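Local atomic coordinates of uncharacterized protein DUF1234 (Pectobacterium atrosepticum SCRI1043, PDB entry 3BDV), a protein that is probably a hydrolase of the alpha/beta-hydrolase fold, of uncharacterised specificity, that binds calcium in the crystal. Residues P110-I115 against D136-F141; A56-W61 against D116-A121; E13-L18 against P43-I48; T5-R10 against P172-L177. One frame throughout, in Å; residues are numbered along the deposited sequence.

Contact 1 (P110-I115 against D136-F141); sequences PMRFEI and DPLMSF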
# COMPACT_ATOMS: atom_id res chain seq x y z
N PRO A 110 -3.58 -0.92 14.61
CA PRO A 110 -2.31 -1.36 15.24
C PRO A 110 -2.38 -2.32 16.45
O PRO A 110 -1.55 -3.23 16.61
CB PRO A 110 -1.67 -0.03 15.60
CG PRO A 110 -2.15 0.89 14.56
CD PRO A 110 -3.55 0.52 14.32
N MSE A 111 -3.43 -2.20 17.24
CA MSE A 111 -3.57 -3.08 18.39
C MSE A 111 -3.69 -4.54 17.99
O MSE A 111 -3.24 -5.41 18.76
CB MSE A 111 -4.75 -2.63 19.25
CG MSE A 111 -5.10 -3.50 20.46
SE MSE A 111 -3.98 -2.95 21.89
CE MSE A 111 -4.84 -1.23 22.32
N ARG A 112 -4.29 -4.84 16.83
CA ARG A 112 -4.45 -6.22 16.42
C ARG A 112 -3.14 -6.95 16.31
O ARG A 112 -3.12 -8.14 16.36
CB ARG A 112 -5.14 -6.30 15.06
CG ARG A 112 -6.52 -5.67 15.00
CD ARG A 112 -7.57 -6.43 15.73
NE ARG A 112 -7.57 -6.26 17.15
CZ ARG A 112 -8.06 -5.21 17.79
NH1 ARG A 112 -8.58 -4.18 17.11
NH2 ARG A 112 -8.09 -5.19 19.12
N PHE A 113 -2.07 -6.22 16.08
CA PHE A 113 -0.75 -6.83 15.97
C PHE A 113 0.18 -6.29 17.06
O PHE A 113 1.42 -6.42 16.96
CB PHE A 113 -0.19 -6.53 14.57
CG PHE A 113 -0.90 -7.25 13.47
CD1 PHE A 113 -0.73 -8.59 13.28
CD2 PHE A 113 -1.75 -6.56 12.62
CE1 PHE A 113 -1.41 -9.22 12.26
CE2 PHE A 113 -2.36 -7.17 11.59
CZ PHE A 113 -2.23 -8.50 11.42
N GLU A 114 -0.39 -5.78 18.14
CA GLU A 114 0.40 -5.26 19.29
C GLU A 114 1.50 -4.29 18.90
O GLU A 114 2.62 -4.34 19.42
CB GLU A 114 0.96 -6.41 20.12
CG GLU A 114 -0.13 -7.32 20.67
CD GLU A 114 0.42 -8.32 21.64
OE1 GLU A 114 0.63 -7.97 22.81
OE2 GLU A 114 0.65 -9.45 21.25
N ILE A 115 1.19 -3.41 17.96
CA ILE A 115 2.10 -2.35 17.56
C ILE A 115 1.43 -0.95 17.65
O ILE A 115 1.84 0.02 17.03
CB ILE A 115 2.76 -2.58 16.17
CG1 ILE A 115 1.73 -2.69 15.03
CG2 ILE A 115 3.73 -3.78 16.24
CD1 ILE A 115 2.38 -2.44 13.69
N ASP A 136 -14.05 -5.33 7.22
CA ASP A 136 -12.68 -5.81 7.34
C ASP A 136 -12.49 -6.23 8.78
O ASP A 136 -12.56 -5.39 9.66
CB ASP A 136 -11.73 -4.66 7.02
CG ASP A 136 -10.29 -5.05 7.13
OD1 ASP A 136 -10.01 -6.18 7.58
OD2 ASP A 136 -9.44 -4.23 6.75
N PRO A 137 -12.19 -7.50 9.03
CA PRO A 137 -12.04 -7.91 10.44
C PRO A 137 -10.98 -7.18 11.24
O PRO A 137 -11.07 -7.15 12.47
CB PRO A 137 -11.73 -9.40 10.32
CG PRO A 137 -12.49 -9.81 9.10
CD PRO A 137 -12.18 -8.69 8.15
N LEU A 138 -9.98 -6.63 10.57
CA LEU A 138 -8.86 -6.05 11.29
C LEU A 138 -8.95 -4.55 11.45
O LEU A 138 -8.14 -3.99 12.17
CB LEU A 138 -7.52 -6.43 10.64
CG LEU A 138 -7.27 -7.93 10.58
CD1 LEU A 138 -5.85 -8.28 10.20
CD2 LEU A 138 -7.72 -8.56 11.93
N MSE A 139 -9.95 -3.90 10.85
CA MSE A 139 -10.09 -2.45 10.97
C MSE A 139 -11.52 -2.00 10.73
O MSE A 139 -12.07 -2.23 9.66
CB MSE A 139 -9.12 -1.74 10.00
CG MSE A 139 -9.18 -0.22 10.00
SE MSE A 139 -8.38 0.64 11.50
CE MSE A 139 -6.56 0.97 10.80
N SER A 140 -12.15 -1.41 11.74
CA SER A 140 -13.53 -0.90 11.54
C SER A 140 -13.45 0.31 10.64
O SER A 140 -12.43 1.01 10.61
CB SER A 140 -14.24 -0.49 12.85
OG SER A 140 -13.65 0.63 13.47
N PHE A 141 -14.53 0.59 9.93
CA PHE A 141 -14.53 1.76 9.06
C PHE A 141 -14.35 3.07 9.83
O PHE A 141 -13.62 3.98 9.40
CB PHE A 141 -15.80 1.81 8.21
CG PHE A 141 -15.77 2.92 7.22
CD1 PHE A 141 -14.99 2.81 6.09
CD2 PHE A 141 -16.45 4.10 7.45
CE1 PHE A 141 -14.91 3.87 5.17
CE2 PHE A 141 -16.38 5.16 6.56
CZ PHE A 141 -15.61 5.04 5.42
O HOH W 1 -9.66 -3.74 14.46
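Arg112 and Phe113 meet Leu138 where two loops of the alpha/beta-hydrolase fold come together at the surface. Both loops follow strands of the central sheet, 99-105 and 128-132. Residues 110-112 form a short 3-10 turn.

Arg112 starts out toward the other loop at CB. Arg112 CG then lies 3.7 Å from the backbone Leu138 O. Arg112 CD passes near the methyl CD2 of Leu138, at 4.4 Å. The chain bends twice here (chi2 -71°, chi3 79°), and the guanidinium folds back over its own segment. One face has CB of Met111, a selenomethionine, near its rim. At the tip, Arg112 NH1 donates to water 1 at 2.9 Å. That water gives a weak bond to Leu138 O, so one carbonyl meets both the aliphatic part of Arg112 and, through water, its charged end.

The second part of the contact is apolar. Leu138 CD1 meets the far end of the Phe113 ring, 3.8 Å from CZ, and the two side chains cross at about a right angle. The same ring packs edge-to-face on Phe83, which follows Ser82 within the probable nucleophile elbow (Gly80, Ser82, Gly84).

Leu138 is placed by an Asx turn inside the type I turn 136-139. Asp136 OD1 is also hydrogen-bonded to His163 ND1. This pairing resembles the acid and histidine of a hydrolase catalytic triad, although that role is unconfirmed here. In the Asx turn, Leu138 N reaches Asp136 OD1 at 3.0 Å, from well above the carboxylate plane.

Contact 2 (A56-W61 against D116-A121); sequences ADLDRW and DDRIQA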
# COMPACT_ATOMS: atom_id res chain seq x y z
N ALA A 56 3.97 -11.64 12.64
CA ALA A 56 3.94 -10.18 12.51
C ALA A 56 5.11 -9.65 13.28
O ALA A 56 5.18 -9.81 14.46
CB ALA A 56 2.69 -9.61 13.08
N ASP A 57 6.07 -9.07 12.61
CA ASP A 57 7.17 -8.43 13.30
C ASP A 57 7.46 -7.15 12.57
O ASP A 57 7.83 -7.19 11.39
CB ASP A 57 8.37 -9.35 13.30
CG ASP A 57 9.52 -8.81 14.12
OD1 ASP A 57 10.25 -7.90 13.66
OD2 ASP A 57 9.73 -9.36 15.23
N LEU A 58 7.26 -6.01 13.23
CA LEU A 58 7.31 -4.74 12.53
C LEU A 58 8.72 -4.49 12.00
O LEU A 58 8.92 -4.06 10.86
CB LEU A 58 6.87 -3.60 13.44
CG LEU A 58 6.88 -2.20 12.82
CD1 LEU A 58 6.01 -2.18 11.57
CD2 LEU A 58 6.37 -1.21 13.85
N ASP A 59 9.70 -4.78 12.84
CA ASP A 59 11.10 -4.50 12.49
C ASP A 59 11.54 -5.32 11.28
O ASP A 59 12.22 -4.82 10.41
CB ASP A 59 12.02 -4.79 13.66
CG ASP A 59 11.92 -3.76 14.78
OD1 ASP A 59 11.57 -2.61 14.52
OD2 ASP A 59 12.18 -4.14 15.93
N ARG A 60 11.07 -6.57 11.16
CA ARG A 60 11.43 -7.34 9.96
C ARG A 60 10.84 -6.76 8.70
O ARG A 60 11.49 -6.71 7.68
CB ARG A 60 11.00 -8.80 10.11
CG ARG A 60 11.99 -9.55 11.00
CD ARG A 60 11.90 -11.04 10.83
NE ARG A 60 10.67 -11.57 11.39
CZ ARG A 60 10.61 -12.44 12.39
NH1 ARG A 60 11.70 -12.91 12.98
NH2 ARG A 60 9.43 -12.86 12.82
N TRP A 61 9.58 -6.35 8.76
CA TRP A 61 8.95 -5.69 7.62
C TRP A 61 9.70 -4.40 7.27
O TRP A 61 9.94 -4.14 6.11
CB TRP A 61 7.49 -5.36 7.91
CG TRP A 61 6.49 -6.29 7.30
CD1 TRP A 61 5.68 -6.05 6.22
CD2 TRP A 61 6.19 -7.62 7.73
NE1 TRP A 61 4.90 -7.14 5.96
CE2 TRP A 61 5.17 -8.11 6.90
CE3 TRP A 61 6.66 -8.42 8.78
CZ2 TRP A 61 4.64 -9.41 7.05
CZ3 TRP A 61 6.14 -9.68 8.93
CH2 TRP A 61 5.12 -10.17 8.08
N ASP A 116 0.46 -0.89 18.54
CA ASP A 116 -0.17 0.38 18.95
C ASP A 116 0.80 1.35 19.59
O ASP A 116 0.49 2.55 19.67
CB ASP A 116 -1.32 0.10 19.94
CG ASP A 116 -0.91 -0.86 21.08
OD1 ASP A 116 -0.45 -2.02 20.81
OD2 ASP A 116 -1.10 -0.47 22.26
N ASP A 117 1.95 0.85 20.06
CA ASP A 117 2.98 1.71 20.60
C ASP A 117 4.00 2.18 19.58
O ASP A 117 4.90 2.95 19.91
CB ASP A 117 3.67 1.03 21.79
CG ASP A 117 4.34 -0.29 21.43
OD1 ASP A 117 4.00 -0.94 20.41
OD2 ASP A 117 5.19 -0.71 22.24
N ARG A 118 3.84 1.77 18.34
CA ARG A 118 4.77 2.12 17.29
C ARG A 118 4.19 2.84 16.11
O ARG A 118 4.91 3.36 15.27
CB ARG A 118 5.49 0.86 16.87
CG ARG A 118 6.27 0.38 18.12
CD ARG A 118 7.22 -0.63 17.87
NE ARG A 118 8.35 -0.13 17.10
CZ ARG A 118 9.22 -0.93 16.53
NH1 ARG A 118 9.05 -2.24 16.61
NH2 ARG A 118 10.21 -0.45 15.83
N ILE A 119 2.87 2.89 16.01
CA ILE A 119 2.28 3.59 14.91
C ILE A 119 1.68 4.88 15.47
O ILE A 119 0.83 4.81 16.38
CB ILE A 119 1.16 2.72 14.28
CG1 ILE A 119 1.76 1.41 13.73
CG2 ILE A 119 0.36 3.54 13.23
CD1 ILE A 119 2.86 1.58 12.67
N GLN A 120 2.12 6.04 14.97
CA GLN A 120 1.69 7.32 15.51
C GLN A 120 0.44 7.83 14.79
O GLN A 120 0.27 7.61 13.58
CB GLN A 120 2.79 8.36 15.37
CG GLN A 120 4.14 7.92 15.93
CD GLN A 120 5.24 8.90 15.58
OE1 GLN A 120 5.03 10.12 15.60
NE2 GLN A 120 6.43 8.37 15.27
N ALA A 121 -0.43 8.49 15.56
CA ALA A 121 -1.61 9.17 15.06
C ALA A 121 -1.20 10.61 14.75
O ALA A 121 -1.55 11.55 15.43
CB ALA A 121 -2.69 9.11 16.05
O HOH W 2 9.34 -5.40 15.57
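The flat guanidinium of Arg118 meets Leu58 on one face and Asp59 at its edge. Leu58 CD2 sits over the centre of that face and is 3.9 Å from Arg118 CZ. The same methyl touches Arg118 CB at 3.8 Å, so it packs along the side chain as well as on its head. Leu58 CG lies anti to the backbone N (chi1 180°), which carries the branch out toward the arginine.

At the edge, the Asp59 carboxylate forms a salt bridge. Arg118 grips a single oxygen end-on with two nitrogens. Arg118 NH2 donates to Asp59 OD1 at 2.9 Å and is the straighter bond, arriving on the syn side. Arg118 NH1 reaches the same Asp59 OD1 at 3.3 Å, less straight and from above the carboxylate plane. OD1 lies close to the guanidinium plane, but the two planes are turned 65° apart. Water 2 lies at the same edge. It accepts from Asp59 N at 2.8 Å and, weakly, from Arg118 NH1.

Asp57 is the N-cap of the helix that carries Leu58 and Asp59. Its OD1 accepts from Arg60 N at 2.9 Å through the anti lone pair. Asp59 also lies in this first turn, where its negative charge probably suits the helix N terminus.

The contact ties the start of helix 58-70 to the loop between strands 99-105 and 128-132. Helix 83-93 packs against both segments through His90: Leu58 touches it, and Arg118 O is hydrogen-bonded to its ND1. Ile119, next along the loop, packs on Trp147 and Trp151 of helix 141-151.

Contact 3 (E13-L18 against P43-I48); sequences EVSQQL and PHWQRI. With CA (calcium ion), chain C.
Ser15, late in the N-terminal helix 4-15, meets His44 and Trp45 in the turn that leads to edge strand 46-47 and its calcium site. The serine hydroxyl is the meeting point. Trp45 NE1 donates to Ser15 OG at 3.2 Å, with an N-H...O angle of 143° and the oxygen tilted 20° from the indole plane. Ser15 OG is also hydrogen-bonded to Leu11 O, one turn back in its own helix. His44 presents its ring edge to the serine. Its NE2 is 3.3 Å from Ser15 OG, and its CD2 is 3.4 Å from Ser15 CB.

The two aromatic rings also touch each other: Trp45 CD1 lies over one face of the imidazole, near the rim. His44 CG sits between the backbone N and the carbonyl carbon (chi1 46°), which places the imidazole edge at Ser15 and one face against Trp45 CD1.

Two residues after Trp45, Arg47 O binds the calcium ion at 2.4 Å. Three waters and Glu68 of helix 58-70 are further ligands. Water 3 is one of these, and it also accepts from Arg47 N at 2.9 Å.

Strand 46-47 pairs with strand 19-23 at the edge of the parallel sheet. The indole of Trp45 is buried against Met20 of that strand and against Leu177 and Leu180 of helix 174-185, so the contact joins both terminal helices to the sheet edge.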
# COMPACT_ATOMS: atom_id res chain seq x y z
N GLU A 13 3.49 5.05 -18.24
CA GLU A 13 4.15 6.37 -18.16
C GLU A 13 4.61 6.76 -16.77
O GLU A 13 5.69 7.35 -16.60
CB GLU A 13 3.25 7.48 -18.68
CG GLU A 13 2.97 7.39 -20.16
CD GLU A 13 4.24 7.51 -20.99
OE1 GLU A 13 4.93 8.55 -20.86
OE2 GLU A 13 4.55 6.57 -21.75
N VAL A 14 3.78 6.51 -15.76
CA VAL A 14 4.18 6.81 -14.38
C VAL A 14 5.45 6.06 -14.02
O VAL A 14 6.34 6.59 -13.39
CB VAL A 14 3.05 6.46 -13.39
CG1 VAL A 14 3.53 6.41 -11.94
CG2 VAL A 14 1.86 7.47 -13.56
N SER A 15 5.53 4.80 -14.45
CA SER A 15 6.67 3.95 -14.15
C SER A 15 7.98 4.41 -14.78
O SER A 15 9.06 4.06 -14.32
CB SER A 15 6.34 2.52 -14.53
OG SER A 15 5.34 2.02 -13.66
N GLN A 16 7.92 5.25 -15.80
CA GLN A 16 9.14 5.85 -16.35
C GLN A 16 9.87 6.72 -15.32
O GLN A 16 11.06 7.01 -15.49
CB GLN A 16 8.86 6.74 -17.56
CG GLN A 16 7.94 6.16 -18.62
CD GLN A 16 8.60 5.11 -19.47
OE1 GLN A 16 9.20 4.16 -18.97
NE2 GLN A 16 8.47 5.28 -20.78
N GLN A 17 9.16 7.19 -14.29
CA GLN A 17 9.72 8.13 -13.32
C GLN A 17 9.54 7.79 -11.83
O GLN A 17 10.23 8.34 -10.99
CB GLN A 17 9.14 9.50 -13.55
CG GLN A 17 9.55 10.15 -14.88
CD GLN A 17 9.14 11.61 -14.91
OE1 GLN A 17 9.55 12.39 -14.06
NE2 GLN A 17 8.31 11.99 -15.88
N LEU A 18 8.58 6.92 -11.50
CA LEU A 18 8.34 6.48 -10.13
C LEU A 18 8.36 4.97 -10.08
O LEU A 18 7.95 4.33 -11.02
CB LEU A 18 6.95 6.93 -9.64
CG LEU A 18 6.72 8.43 -9.59
CD1 LEU A 18 5.28 8.77 -9.23
CD2 LEU A 18 7.72 9.09 -8.60
N PRO A 43 5.40 -6.05 -14.65
CA PRO A 43 6.53 -6.81 -14.13
C PRO A 43 7.72 -5.99 -13.69
O PRO A 43 8.65 -6.54 -13.06
CB PRO A 43 6.91 -7.74 -15.30
CG PRO A 43 5.79 -7.68 -16.27
CD PRO A 43 5.13 -6.35 -16.07
N HIS A 44 7.74 -4.71 -14.04
CA HIS A 44 8.78 -3.79 -13.58
C HIS A 44 8.48 -3.27 -12.16
O HIS A 44 9.36 -2.72 -11.53
CB HIS A 44 8.94 -2.62 -14.55
CG HIS A 44 7.63 -2.01 -14.98
ND1 HIS A 44 6.70 -2.70 -15.73
CD2 HIS A 44 7.07 -0.80 -14.72
CE1 HIS A 44 5.64 -1.93 -15.94
NE2 HIS A 44 5.85 -0.78 -15.34
N TRP A 45 7.25 -3.43 -11.66
CA TRP A 45 6.99 -3.04 -10.27
C TRP A 45 7.78 -3.91 -9.32
O TRP A 45 8.04 -5.05 -9.62
CB TRP A 45 5.53 -3.12 -9.94
CG TRP A 45 4.70 -2.08 -10.66
CD1 TRP A 45 5.09 -1.27 -11.70
CD2 TRP A 45 3.32 -1.79 -10.43
NE1 TRP A 45 4.03 -0.48 -12.11
CE2 TRP A 45 2.93 -0.79 -11.37
CE3 TRP A 45 2.37 -2.27 -9.54
CZ2 TRP A 45 1.66 -0.25 -11.41
CZ3 TRP A 45 1.10 -1.73 -9.57
CH2 TRP A 45 0.75 -0.74 -10.52
N GLN A 46 8.15 -3.35 -8.18
CA GLN A 46 8.96 -4.07 -7.21
C GLN A 46 8.11 -4.60 -6.08
O GLN A 46 6.97 -4.21 -5.92
CB GLN A 46 10.04 -3.15 -6.67
CG GLN A 46 11.10 -2.69 -7.70
CD GLN A 46 11.73 -3.86 -8.45
OE1 GLN A 46 12.43 -4.69 -7.86
NE2 GLN A 46 11.49 -3.93 -9.75
N ARG A 47 8.68 -5.51 -5.31
CA ARG A 47 7.96 -6.20 -4.24
C ARG A 47 8.92 -6.65 -3.17
O ARG A 47 10.03 -7.15 -3.47
CB ARG A 47 7.17 -7.36 -4.84
CG ARG A 47 6.39 -8.16 -3.84
CD ARG A 47 5.49 -9.12 -4.55
NE ARG A 47 4.92 -10.06 -3.61
CZ ARG A 47 3.78 -10.71 -3.80
NH1 ARG A 47 3.11 -10.60 -4.92
NH2 ARG A 47 3.35 -11.54 -2.87
N ILE A 48 8.54 -6.48 -1.91
CA ILE A 48 9.47 -6.82 -0.83
C ILE A 48 9.47 -8.32 -0.69
O ILE A 48 8.48 -8.97 -0.99
CB ILE A 48 9.16 -6.12 0.54
CG1 ILE A 48 7.79 -6.55 1.07
CG2 ILE A 48 9.26 -4.57 0.46
CD1 ILE A 48 7.73 -6.50 2.60
CA CA C . 12.35 -6.92 -4.17
O HOH W 3 11.37 -6.28 -6.24
O HOH W 4 13.86 -8.10 -2.97
O HOH W 5 14.46 -6.08 -5.06

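Contact 4 (T5-R10 against P172-L177); sequences TEIDLR and PWEYGL. With EDO (1,2-ethanediol), chain H.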
# COMPACT_ATOMS: atom_id res chain seq x y z
N THR A 5 -6.98 -0.50 -20.98
CA THR A 5 -5.93 -0.02 -21.87
C THR A 5 -5.48 1.36 -21.45
O THR A 5 -4.28 1.67 -21.46
CB THR A 5 -6.38 -0.00 -23.37
N GLU A 6 -6.44 2.20 -21.04
CA GLU A 6 -6.06 3.53 -20.59
C GLU A 6 -5.36 3.46 -19.26
O GLU A 6 -4.39 4.22 -19.07
CB GLU A 6 -7.22 4.53 -20.56
CG GLU A 6 -6.70 5.97 -20.52
N ILE A 7 -5.79 2.56 -18.36
CA ILE A 7 -5.08 2.34 -17.08
C ILE A 7 -3.62 1.95 -17.37
O ILE A 7 -2.68 2.49 -16.80
CB ILE A 7 -5.75 1.21 -16.19
CG1 ILE A 7 -6.98 1.72 -15.45
CG2 ILE A 7 -4.74 0.62 -15.18
CD1 ILE A 7 -7.81 0.62 -14.67
N ASP A 8 -3.44 0.95 -18.22
CA ASP A 8 -2.09 0.44 -18.49
C ASP A 8 -1.19 1.47 -19.11
O ASP A 8 -0.03 1.57 -18.69
CB ASP A 8 -2.13 -0.80 -19.36
CG ASP A 8 -2.81 -1.94 -18.66
OD1 ASP A 8 -2.87 -1.90 -17.44
OD2 ASP A 8 -3.33 -2.85 -19.31
N LEU A 9 -1.70 2.26 -20.06
CA LEU A 9 -0.85 3.31 -20.68
C LEU A 9 -0.43 4.35 -19.64
O LEU A 9 0.73 4.74 -19.57
CB LEU A 9 -1.59 4.05 -21.80
CG LEU A 9 -1.88 3.33 -23.12
CD1 LEU A 9 -3.04 4.00 -23.89
CD2 LEU A 9 -0.61 3.26 -23.95
N ARG A 10 -1.39 4.78 -18.82
CA ARG A 10 -1.10 5.81 -17.83
C ARG A 10 -0.11 5.28 -16.81
O ARG A 10 0.85 5.97 -16.49
CB ARG A 10 -2.38 6.27 -17.14
CG ARG A 10 -3.23 7.20 -18.02
CD ARG A 10 -4.56 7.50 -17.40
NE ARG A 10 -4.47 8.41 -16.25
CZ ARG A 10 -5.55 8.78 -15.56
NH1 ARG A 10 -6.75 8.32 -15.88
NH2 ARG A 10 -5.45 9.56 -14.53
N PRO A 172 -8.17 -8.75 -9.60
CA PRO A 172 -7.49 -7.77 -10.43
C PRO A 172 -7.61 -6.35 -9.95
O PRO A 172 -6.76 -5.58 -10.26
CB PRO A 172 -8.16 -7.89 -11.79
CG PRO A 172 -9.09 -8.94 -11.68
CD PRO A 172 -9.22 -9.46 -10.34
N TRP A 173 -8.72 -6.01 -9.31
CA TRP A 173 -8.96 -4.67 -8.76
C TRP A 173 -8.52 -3.51 -9.64
O TRP A 173 -7.61 -2.72 -9.29
CB TRP A 173 -8.33 -4.56 -7.35
CG TRP A 173 -8.93 -3.44 -6.50
CD1 TRP A 173 -10.20 -2.92 -6.54
CD2 TRP A 173 -8.24 -2.71 -5.46
NE1 TRP A 173 -10.34 -1.94 -5.59
CE2 TRP A 173 -9.15 -1.78 -4.94
CE3 TRP A 173 -6.96 -2.79 -4.92
CZ2 TRP A 173 -8.81 -0.91 -3.91
CZ3 TRP A 173 -6.59 -1.91 -3.94
CH2 TRP A 173 -7.51 -0.99 -3.42
N GLU A 174 -9.21 -3.38 -10.76
CA GLU A 174 -8.96 -2.28 -11.66
C GLU A 174 -9.24 -0.93 -11.00
O GLU A 174 -8.54 0.06 -11.31
CB GLU A 174 -9.78 -2.45 -12.93
CG GLU A 174 -9.28 -3.58 -13.77
CD GLU A 174 -8.94 -3.18 -15.18
OE1 GLU A 174 -9.25 -2.05 -15.59
OE2 GLU A 174 -8.34 -4.00 -15.89
N TYR A 175 -10.21 -0.87 -10.08
CA TYR A 175 -10.50 0.41 -9.40
C TYR A 175 -9.29 0.89 -8.61
O TYR A 175 -8.96 2.08 -8.63
CB TYR A 175 -11.76 0.37 -8.50
CG TYR A 175 -12.09 1.76 -7.98
CD1 TYR A 175 -12.66 2.71 -8.83
CD2 TYR A 175 -11.80 2.14 -6.68
CE1 TYR A 175 -12.94 3.99 -8.38
CE2 TYR A 175 -12.09 3.41 -6.23
CZ TYR A 175 -12.64 4.34 -7.08
OH TYR A 175 -12.86 5.63 -6.63
N GLY A 176 -8.60 -0.02 -7.91
CA GLY A 176 -7.36 0.36 -7.23
C GLY A 176 -6.27 0.87 -8.18
O GLY A 176 -5.56 1.86 -7.89
N LEU A 177 -6.10 0.20 -9.30
CA LEU A 177 -5.18 0.66 -10.33
C LEU A 177 -5.55 2.02 -10.88
O LEU A 177 -4.68 2.86 -11.10
CB LEU A 177 -5.13 -0.36 -11.46
CG LEU A 177 -4.42 -1.68 -11.17
CD1 LEU A 177 -4.57 -2.56 -12.41
CD2 LEU A 177 -2.91 -1.46 -10.77
C1 EDO H . -8.16 5.45 -17.41
O1 EDO H . -7.77 6.74 -17.92
C2 EDO H . -8.23 5.35 -15.88
O2 EDO H . -9.57 5.49 -15.38
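Ile7 of the N-terminal helix 4-15 packs on Glu174 and Leu177 in the first turn of helix 174-185. It is a buried helix-helix contact in the helical layer flanking the central sheet of the alpha/beta-hydrolase fold. The backbones come near here, with Ile7 CA 7.0 Å from Leu177 CA.

The two branches of Ile7 divide the work. Ile7 CG2 touches Leu177 CB at 3.9 Å, and these side chains cross at about a right angle. CG1 stands anti to the carbonyl carbon (chi1 -79°) and carries CD1 to the side chain and backbone O of Glu174. The position of CD1, and so both approaches to Glu174, rests on one of two conformers of Ile7 and is less certain. Leu177 also lies against Trp38 and Arg41 of helix 34-41.

Charges flank the apolar part. Glu174 OE2 is held by Thr4 OG1 and by Arg41 NH1, while Asp8 OD1 pairs with Arg41 NE. Asp8 OD1 and Glu174 OE2 are 6.1 Å apart, and Arg41 probably offsets their like charges.

Trp173 is the N-cap residue of helix 174-185. Its ring is buried, with Gly176 CA over the centre of one face. Having no side chain, Gly176 lets the helix lie close on the indole, which also meets Phe131, Phe170 and Trp34 edge-to-face.

A 1,2-ethanediol molecule, probably from the crystallisation liquor, lies beside helix 4-15. Its C2 is 3.9 Å from Ile7 CG1. Arg10 NH1 donates to its O1 at 2.8 Å, with a 156° angle and the oxygen in the guanidinium plane.

How the contacts relate
Contact 4 opens first, at residues 5-10, and closes last, at 172-177. It joins the first and last helices and encloses the other three contacts. Contact 3 is nested inside it, closing the loop from 13-18 to 43-48 at the sheet edge. Contact 2 opens next and joins helix 58-70 to the loop after strand 99-105. Contact 1 opens at 110-115, before contact 2 closes at 116-121, so these two cross. It joins that loop to the one after strand 128-132. Contacts 1 and 2 touch through Phe113 and Ala56, contacts 3 and 4 through Trp45 and Leu177. The two pairs lie on opposite sides of the chain's centre, linked where Trp61 packs on Ile48.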